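Local coordinates for PHB depolymerase (PDB 2D81), which hydrolyses the ester bonds of the bacterial storage polyester polyhydroxybutyrate, probably releasing short hydroxybutyrate units, at residues N161-G166 against N248-T253. Sequence-based numbering, arbitrary orientation.
Sequences NYDGAG and NKWADT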
loop_
_atom_site.group_PDB
_atom_site.type_symbol
_atom_site.label_atom_id
_atom_site.label_comp_id
_atom_site.label_asym_id
_atom_site.label_seq_id
_atom_site.Cartn_x
_atom_site.Cartn_y
_atom_site.Cartn_z
ATOM N N ASN A 161 3.583 -19.901 -2.375
ATOM C CA ASN A 161 2.671 -20.850 -1.745
ATOM C C ASN A 161 1.971 -20.173 -0.571
ATOM O O ASN A 161 1.710 -20.789 0.464
ATOM C CB ASN A 161 3.439 -22.089 -1.267
ATOM C CG ASN A 161 2.518 -23.189 -0.765
ATOM O OD1 ASN A 161 1.532 -23.536 -1.417
ATOM N ND2 ASN A 161 2.845 -23.750 0.392
ATOM N N TYR A 162 1.679 -18.889 -0.745
ATOM C CA TYR A 162 0.959 -18.117 0.259
ATOM C C TYR A 162 0.179 -17.003 -0.420
ATOM O O TYR A 162 0.753 -16.147 -1.094
ATOM C CB TYR A 162 1.933 -17.521 1.277
ATOM C CG TYR A 162 1.271 -16.653 2.325
ATOM C CD1 TYR A 162 1.462 -15.269 2.336
ATOM C CD2 TYR A 162 0.465 -17.215 3.313
ATOM C CE1 TYR A 162 0.864 -14.464 3.318
ATOM C CE2 TYR A 162 -0.137 -16.422 4.295
ATOM C CZ TYR A 162 0.068 -15.053 4.293
ATOM O OH TYR A 162 -0.518 -14.280 5.274
ATOM N N ASP A 163 -1.137 -17.031 -0.239
ATOM C CA ASP A 163 -2.027 -16.040 -0.826
ATOM C C ASP A 163 -2.006 -14.771 0.022
ATOM O O ASP A 163 -2.841 -14.591 0.905
ATOM C CB ASP A 163 -3.448 -16.607 -0.891
ATOM C CG ASP A 163 -4.431 -15.664 -1.568
ATOM O OD1 ASP A 163 -5.633 -15.994 -1.593
ATOM O OD2 ASP A 163 -4.011 -14.604 -2.077
ATOM N N GLY A 164 -1.037 -13.900 -0.251
ATOM C CA GLY A 164 -0.879 -12.691 0.539
ATOM C C GLY A 164 -2.030 -11.717 0.394
ATOM O O GLY A 164 -2.497 -11.157 1.385
ATOM N N ALA A 165 -2.484 -11.507 -0.838
ATOM C CA ALA A 165 -3.585 -10.583 -1.087
ATOM C C ALA A 165 -4.816 -11.033 -0.315
ATOM O O ALA A 165 -5.480 -10.229 0.341
ATOM C CB ALA A 165 -3.893 -10.518 -2.583
ATOM N N GLY A 166 -5.110 -12.326 -0.391
ATOM C CA GLY A 166 -6.255 -12.868 0.314
ATOM C C GLY A 166 -6.123 -12.744 1.820
ATOM O O GLY A 166 -7.081 -12.408 2.510
ATOM N N ASN A 248 -7.593 -8.993 -7.186
ATOM C CA ASN A 248 -8.822 -8.924 -7.964
ATOM C C ASN A 248 -9.656 -10.187 -7.813
ATOM O O ASN A 248 -10.883 -10.130 -7.874
ATOM C CB ASN A 248 -8.513 -8.679 -9.444
ATOM C CG ASN A 248 -7.770 -7.381 -9.673
ATOM O OD1 ASN A 248 -7.815 -6.477 -8.839
ATOM N ND2 ASN A 248 -7.095 -7.276 -10.811
ATOM N N LYS A 249 -8.990 -11.322 -7.612
ATOM C CA LYS A 249 -9.686 -12.592 -7.417
ATOM C C LYS A 249 -10.630 -12.521 -6.223
ATOM O O LYS A 249 -11.743 -13.049 -6.266
ATOM C CB LYS A 249 -8.677 -13.723 -7.197
ATOM C CG LYS A 249 -7.735 -13.949 -8.367
ATOM C CD LYS A 249 -6.784 -15.101 -8.090
ATOM C CE LYS A 249 -5.876 -15.357 -9.279
ATOM N NZ LYS A 249 -6.652 -15.722 -10.496
ATOM N N TRP A 250 -10.177 -11.868 -5.156
ATOM C CA TRP A 250 -10.990 -11.705 -3.958
ATOM C C TRP A 250 -12.018 -10.586 -4.104
ATOM O O TRP A 250 -13.165 -10.723 -3.675
ATOM C CB TRP A 250 -10.093 -11.438 -2.743
ATOM C CG TRP A 250 -9.329 -12.648 -2.310
ATOM C CD1 TRP A 250 -8.061 -13.004 -2.678
ATOM C CD2 TRP A 250 -9.815 -13.704 -1.474
ATOM N NE1 TRP A 250 -7.729 -14.220 -2.124
ATOM C CE2 TRP A 250 -8.789 -14.672 -1.381
ATOM C CE3 TRP A 250 -11.023 -13.930 -0.796
ATOM C CZ2 TRP A 250 -8.933 -15.846 -0.635
ATOM C CZ3 TRP A 250 -11.165 -15.099 -0.055
ATOM C CH2 TRP A 250 -10.125 -16.042 0.018
ATOM N N ALA A 251 -11.606 -9.478 -4.710
ATOM C CA ALA A 251 -12.508 -8.352 -4.921
ATOM C C ALA A 251 -13.731 -8.797 -5.719
ATOM O O ALA A 251 -14.854 -8.354 -5.456
ATOM C CB ALA A 251 -11.783 -7.236 -5.664
ATOM N N ASP A 252 -13.508 -9.680 -6.689
ATOM C CA ASP A 252 -14.528 -9.980 -7.692
ATOM C C ASP A 252 -15.783 -10.593 -7.085
ATOM O O ASP A 252 -16.880 -10.440 -7.623
ATOM C CB ASP A 252 -13.976 -10.935 -8.754
ATOM C CG ASP A 252 -14.780 -10.896 -10.037
ATOM O OD1 ASP A 252 -15.101 -11.970 -10.587
ATOM O OD2 ASP A 252 -15.086 -9.783 -10.498
ATOM N N THR A 253 -15.620 -11.293 -5.969
ATOM C CA THR A 253 -16.743 -11.986 -5.347
ATOM C C THR A 253 -17.199 -11.314 -4.053
ATOM O O THR A 253 -18.010 -11.869 -3.311
ATOM C CB THR A 253 -16.381 -13.451 -5.041
ATOM O OG1 THR A 253 -15.217 -13.493 -4.205
ATOM C CG2 THR A 253 -16.107 -14.209 -6.331
#
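With CG anti to the backbone carbonyl carbon (chi1 -72°), W250 reaches out from helix 247-251 toward the start of helix 164-173, where D163 holds its own CG anti to the backbone N (chi1 -177°) and meets the indole edge. The indole N-H bonds to a carboxylate oxygen, NE1 to OD1 of D163 at 2.8 Å, nearly in the ring plane and on the syn lone pair; the N-H...O angle is 148°. Aspartate suits this place because its two oxygens divide the work. While OD1 takes the indole and a salt bridge from R179, OD2 accepts from N of G166 at 3.0 Å, approached from above the carboxylate plane, and so caps the helix. G166, lacking a side chain, lets the ring lie against the backbone: its CA sits 3.5 Å from the centroid of the five-membered ring, a CH-pi contact, where a CB would run into NE1. A leucine here in place of W250 has no N-H to offer, so OD1 would probably be left to R179 and the flat cover over CA of G166 lost. The arrangement is an aspartate N-cap whose other carboxylate oxygen, OD1, holds a tryptophan from a second helix, joining two helices of the alpha/beta-hydrolase fold.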